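Local structure of AAR187Cp (Eremothecium gossypii, 3ZIL) at residues A[221-226]-A[279-284]; A[284-289]-A[323-328]. The protein probably regulates cohesin in chromosome segregation through its C-terminal Wap1 domain, the part in this chain, restraining the establishment of sister-chromatid cohesion. All coordinates share one frame; numbering follows the deposited sequence.

Interaction 1. Residues A[221-226]-A[279-284]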
loop_
_atom_site.group_PDB
_atom_site.type_symbol
_atom_site.label_atom_id
_atom_site.label_comp_id
_atom_site.label_asym_id
_atom_site.label_seq_id
_atom_site.Cartn_x
_atom_site.Cartn_y
_atom_site.Cartn_z
ATOM N N LYS A 221 2.698 13.151 4.060
ATOM C CA LYS A 221 2.485 11.736 3.791
ATOM C C LYS A 221 2.265 10.956 5.065
ATOM O O LYS A 221 1.753 9.847 5.047
ATOM C CB LYS A 221 3.664 11.185 3.031
ATOM C CG LYS A 221 3.670 11.652 1.571
ATOM C CD LYS A 221 2.618 10.950 0.676
ATOM C CE LYS A 221 2.943 11.222 -0.806
ATOM N NZ LYS A 221 2.774 12.710 -1.122
ATOM N N LEU A 222 2.673 11.518 6.187
ATOM C CA LEU A 222 2.351 10.898 7.451
ATOM C C LEU A 222 0.885 11.041 7.828
ATOM O O LEU A 222 0.462 10.566 8.909
ATOM C CB LEU A 222 3.310 11.409 8.556
ATOM C CG LEU A 222 4.656 10.701 8.867
ATOM C CD1 LEU A 222 5.130 9.596 7.901
ATOM C CD2 LEU A 222 5.772 11.692 9.227
ATOM N N THR A 223 0.079 11.677 6.971
ATOM C CA THR A 223 -1.363 11.759 7.269
ATOM C C THR A 223 -2.119 10.867 6.263
ATOM O O THR A 223 -3.342 10.930 6.104
ATOM C CB THR A 223 -1.932 13.233 7.216
ATOM O OG1 THR A 223 -1.663 13.783 5.931
ATOM C CG2 THR A 223 -1.318 14.141 8.217
ATOM N N ASN A 224 -1.379 10.126 5.466
ATOM C CA ASN A 224 -2.027 9.357 4.402
ATOM C C ASN A 224 -2.215 7.947 4.970
ATOM O O ASN A 224 -1.257 7.305 5.420
ATOM C CB ASN A 224 -1.073 9.415 3.195
ATOM C CG ASN A 224 -1.475 8.493 2.076
ATOM O OD1 ASN A 224 -1.461 7.257 2.210
ATOM N ND2 ASN A 224 -1.687 9.085 0.897
ATOM N N GLU A 225 -3.448 7.474 5.027
ATOM C CA GLU A 225 -3.684 6.165 5.646
ATOM C C GLU A 225 -2.876 5.040 4.981
ATOM O O GLU A 225 -2.375 4.141 5.678
ATOM C CB GLU A 225 -5.175 5.788 5.633
ATOM C CG GLU A 225 -5.996 6.688 6.493
ATOM C CD GLU A 225 -7.471 6.252 6.486
ATOM O OE1 GLU A 225 -7.798 5.146 5.978
ATOM O OE2 GLU A 225 -8.311 7.013 7.003
ATOM N N GLY A 226 -2.820 5.041 3.639
ATOM C CA GLY A 226 -2.033 4.001 2.903
ATOM C C GLY A 226 -0.574 3.917 3.355
ATOM O O GLY A 226 -0.018 2.804 3.685
ATOM N N ILE A 279 -5.675 6.730 15.195
ATOM C CA ILE A 279 -5.401 5.331 15.588
ATOM C C ILE A 279 -4.175 4.810 14.820
ATOM O O ILE A 279 -3.291 4.140 15.365
ATOM C CB ILE A 279 -6.624 4.415 15.322
ATOM C CG1 ILE A 279 -7.776 4.691 16.368
ATOM C CG2 ILE A 279 -6.180 2.929 15.339
ATOM C CD1 ILE A 279 -9.135 4.050 15.995
ATOM N N LEU A 280 -4.116 5.069 13.510
ATOM C CA LEU A 280 -2.977 4.564 12.746
ATOM C C LEU A 280 -1.606 5.269 13.151
ATOM O O LEU A 280 -0.558 4.581 13.293
ATOM C CB LEU A 280 -3.243 4.719 11.202
ATOM C CG LEU A 280 -4.354 3.858 10.640
ATOM C CD1 LEU A 280 -4.705 4.354 9.230
ATOM C CD2 LEU A 280 -3.881 2.397 10.580
ATOM N N GLN A 281 -1.601 6.611 13.336
ATOM C CA GLN A 281 -0.399 7.232 13.860
ATOM C C GLN A 281 0.018 6.703 15.246
ATOM O O GLN A 281 1.206 6.495 15.498
ATOM C CB GLN A 281 -0.558 8.762 13.939
ATOM C CG GLN A 281 -0.941 9.386 12.597
ATOM C CD GLN A 281 -1.028 10.942 12.605
ATOM O OE1 GLN A 281 -1.324 11.567 13.607
ATOM N NE2 GLN A 281 -0.735 11.539 11.467
ATOM N N LEU A 282 -0.955 6.472 16.147
ATOM C CA LEU A 282 -0.604 5.895 17.464
ATOM C C LEU A 282 -0.117 4.431 17.323
ATOM O O LEU A 282 0.807 4.038 17.970
ATOM C CB LEU A 282 -1.799 5.964 18.436
ATOM C CG LEU A 282 -2.080 7.397 18.918
ATOM C CD1 LEU A 282 -3.530 7.625 19.382
ATOM C CD2 LEU A 282 -1.099 7.852 20.026
ATOM N N GLY A 283 -0.761 3.657 16.468
ATOM C CA GLY A 283 -0.330 2.291 16.195
ATOM C C GLY A 283 1.101 2.367 15.680
ATOM O O GLY A 283 1.950 1.559 16.079
ATOM N N LEU A 284 1.408 3.357 14.838
ATOM C CA LEU A 284 2.803 3.417 14.335
ATOM C C LEU A 284 3.782 3.844 15.464
ATOM O O LEU A 284 4.825 3.220 15.647
ATOM C CB LEU A 284 2.913 4.271 13.072
ATOM C CG LEU A 284 4.331 4.517 12.595
ATOM C CD1 LEU A 284 4.991 3.184 12.244
ATOM C CD2 LEU A 284 4.336 5.452 11.405
#

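Interaction 2. Residues A[284-289]-A[323-328]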
loop_
_atom_site.group_PDB
_atom_site.type_symbol
_atom_site.label_atom_id
_atom_site.label_comp_id
_atom_site.label_asym_id
_atom_site.label_seq_id
_atom_site.Cartn_x
_atom_site.Cartn_y
_atom_site.Cartn_z
ATOM N N LEU A 284 1.408 3.357 14.838
ATOM C CA LEU A 284 2.803 3.417 14.335
ATOM C C LEU A 284 3.782 3.844 15.464
ATOM O O LEU A 284 4.825 3.220 15.647
ATOM C CB LEU A 284 2.913 4.271 13.072
ATOM C CG LEU A 284 4.331 4.517 12.595
ATOM C CD1 LEU A 284 4.991 3.184 12.244
ATOM C CD2 LEU A 284 4.336 5.452 11.405
ATOM N N LEU A 285 3.437 4.924 16.200
ATOM C CA LEU A 285 4.140 5.215 17.442
ATOM C C LEU A 285 4.406 3.961 18.323
ATOM O O LEU A 285 5.559 3.747 18.774
ATOM C CB LEU A 285 3.447 6.291 18.252
ATOM C CG LEU A 285 3.679 7.672 17.583
ATOM C CD1 LEU A 285 2.705 8.715 18.099
ATOM C CD2 LEU A 285 5.132 8.065 17.825
ATOM N N LEU A 286 3.359 3.206 18.598
ATOM C CA LEU A 286 3.435 2.024 19.468
ATOM C C LEU A 286 4.476 1.007 18.974
ATOM O O LEU A 286 5.285 0.490 19.774
ATOM C CB LEU A 286 2.040 1.371 19.629
ATOM C CG LEU A 286 2.004 0.144 20.603
ATOM C CD1 LEU A 286 2.274 0.590 22.033
ATOM C CD2 LEU A 286 0.632 -0.569 20.551
ATOM N N ASN A 287 4.439 0.748 17.661
ATOM C CA ASN A 287 5.385 -0.112 17.012
ATOM C C ASN A 287 6.810 0.379 17.287
ATOM O O ASN A 287 7.691 -0.400 17.599
ATOM C CB ASN A 287 5.102 -0.245 15.503
ATOM C CG ASN A 287 4.533 -1.638 15.153
ATOM O OD1 ASN A 287 4.132 -2.403 16.068
ATOM N ND2 ASN A 287 4.477 -1.966 13.852
ATOM N N ILE A 288 7.013 1.679 17.256
ATOM C CA ILE A 288 8.403 2.205 17.397
ATOM C C ILE A 288 8.733 2.295 18.890
ATOM O O ILE A 288 9.809 1.804 19.325
ATOM C CB ILE A 288 8.536 3.620 16.749
ATOM C CG1 ILE A 288 8.290 3.558 15.221
ATOM C CG2 ILE A 288 9.916 4.273 17.012
ATOM C CD1 ILE A 288 7.920 4.892 14.621
ATOM N N VAL A 289 7.836 2.920 19.683
ATOM C CA VAL A 289 8.231 3.219 21.051
ATOM C C VAL A 289 8.288 2.033 22.015
ATOM O O VAL A 289 9.032 2.146 23.011
ATOM C CB VAL A 289 7.403 4.312 21.722
ATOM C CG1 VAL A 289 7.476 5.586 20.883
ATOM C CG2 VAL A 289 5.988 3.809 22.013
ATOM N N LEU A 323 -8.336 6.941 22.959
ATOM C CA LEU A 323 -7.764 7.393 24.198
ATOM C C LEU A 323 -6.963 6.310 24.905
ATOM O O LEU A 323 -5.919 6.604 25.462
ATOM C CB LEU A 323 -8.836 7.978 25.138
ATOM C CG LEU A 323 -8.237 8.523 26.437
ATOM C CD1 LEU A 323 -7.027 9.422 26.206
ATOM C CD2 LEU A 323 -9.308 9.256 27.233
ATOM N N GLN A 324 -7.444 5.076 24.896
ATOM C CA GLN A 324 -6.687 3.965 25.492
ATOM C C GLN A 324 -5.344 3.751 24.851
ATOM O O GLN A 324 -4.333 3.527 25.527
ATOM C CB GLN A 324 -7.516 2.692 25.381
ATOM C CG GLN A 324 -8.637 2.754 26.432
ATOM C CD GLN A 324 -9.693 1.719 26.163
ATOM O OE1 GLN A 324 -9.996 1.422 24.994
ATOM N NE2 GLN A 324 -10.263 1.148 27.227
ATOM N N LEU A 325 -5.344 3.841 23.524
ATOM C CA LEU A 325 -4.135 3.682 22.758
ATOM C C LEU A 325 -3.195 4.869 23.090
ATOM O O LEU A 325 -1.984 4.710 23.282
ATOM C CB LEU A 325 -4.593 3.676 21.263
ATOM C CG LEU A 325 -3.547 3.263 20.219
ATOM C CD1 LEU A 325 -2.716 2.049 20.674
ATOM C CD2 LEU A 325 -4.229 3.072 18.848
ATOM N N PHE A 326 -3.753 6.071 23.194
ATOM C CA PHE A 326 -2.914 7.216 23.508
ATOM C C PHE A 326 -2.199 7.009 24.834
ATOM O O PHE A 326 -1.033 7.368 24.984
ATOM C CB PHE A 326 -3.754 8.506 23.539
ATOM C CG PHE A 326 -2.973 9.718 23.935
ATOM C CD1 PHE A 326 -2.335 10.462 22.993
ATOM C CD2 PHE A 326 -2.852 10.084 25.269
ATOM C CE1 PHE A 326 -1.577 11.573 23.349
ATOM C CE2 PHE A 326 -2.061 11.159 25.645
ATOM C CZ PHE A 326 -1.442 11.924 24.681
ATOM N N LEU A 327 -2.927 6.474 25.821
ATOM C CA LEU A 327 -2.379 6.324 27.174
ATOM C C LEU A 327 -1.274 5.260 27.199
ATOM O O LEU A 327 -0.304 5.371 27.934
ATOM C CB LEU A 327 -3.496 5.887 28.120
ATOM C CG LEU A 327 -4.545 6.964 28.423
ATOM C CD1 LEU A 327 -5.646 6.466 29.380
ATOM C CD2 LEU A 327 -3.936 8.226 28.976
ATOM N N LEU A 328 -1.486 4.181 26.441
ATOM C CA LEU A 328 -0.476 3.150 26.318
ATOM C C LEU A 328 0.797 3.758 25.709
ATOM O O LEU A 328 1.907 3.492 26.200
ATOM C CB LEU A 328 -1.008 1.968 25.474
ATOM C CG LEU A 328 -0.018 0.872 25.086
ATOM C CD1 LEU A 328 0.690 0.296 26.286
ATOM C CD2 LEU A 328 -0.729 -0.228 24.293
#

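Interaction 1. Residues A[221-226]-A[279-284]
Gln281 of helix 272-289 reaches across to the backbone of Leu222, in the 3-10 turn that precedes helix 225-235. From CB the chain sets off beside its own backbone N and then runs out straight (chi2 -176°), which carries the amide toward the 221-226 segment. CG passes 4.1 Å from Leu222 O, and CD follows at a similar distance. At the tip, NE2 donates a hydrogen bond of 3.0 Å to Leu222 O, with an N-H...O angle of 156°. The carbonyl oxygen lies almost in the amide plane, but NE2 itself stands above the plane of the carbonyl, 36° out of it, and not on a lone pair. Beside this bond the methyl CG2 of Thr223 comes to 4.2 Å from NE2. The other branch of the amide, OE1, is hydrogen-bonded to Ser258 of helix 248-261, so the buried head is gripped at both ends and its flip is fixed. A leucine here would probably leave the carbonyl of Leu222 and the hydroxyl of Ser258 without their amide mate, and the 3-10 turn less firmly tied. One residue earlier, Leu280 adds an apolar touch: its CD1 rests 3.8 Å from Glu225 CG and 3.9 Å from Glu225 CB, the two side chains crossing at about a right angle. Asn224, the N-cap residue, turns OD1 to Val227 N and begins the helix at whose first turn Glu225 stands. In this all-helical repeat fold, Leu222 packs on Leu251 of helix 248-261 and on Leu231 of helix 225-235, while Leu280 also leans on Ile232, so that the turn and helix 225-235 lie against helix 272-289 with helix 248-261 bordering both.

Interaction 2. Residues A[284-289]-A[323-328]
Leu286 of helix 272-289 meets Leu328 of helix 321-336 with the two side chains crossing at about a right angle. Leu286 CD1 approaches Leu328 at the branch point, 3.8 Å from Leu328 CG and equally far from Leu328 CD2. Its twin Leu286 CD2 stands 4.0 Å from Leu328 CD2, so that this one methyl of Leu328 sits against the fork of Leu286, touched by both prongs. Both leucines carry CG anti to the backbone N (chi1 -177° in Leu286, 172° in Leu328), and in Leu328 this brings the branched end nearer the partner helix than its CB direction suggests. Leu325, one turn earlier and buried like the other two leucines, touches more lightly: its CD1 is 4.3 Å from Leu286 CD2. Since Leu286 also packs on Val329 and Tyr332, it sits as a knob in a hole formed by Leu325, Leu328, Val329 and Tyr332 (i, i+3, i+4 and i+7), in a packed pair of helices of this all-helical repeat fold. Elsewhere on helix 321-336, Phe326 is turned to helix 304-313, where its ring stacks with that of Phe304.

From the N terminus, the chain turns through 221-226 into helix 225-235, passes helices 238-243, 248-261 and 264-267, and comes back on helix 272-289, where interaction 1 closes a loop of 52 residues. The same helix then carries 284-289, and a second excursion, through the short helices 293-296 and 299-302 and helix 304-313, is closed by interaction 2 on helix 321-336. The loops follow in series, neither nested nor crossed, with Leu284 as the residue common to both contacts' segments. Helix 272-289 thus ties the turn leading into helix 225-235 to helix 321-336. The contact centres are about 12 Å apart, and Leu282 CB packs 3.7 Å from Leu325 CG.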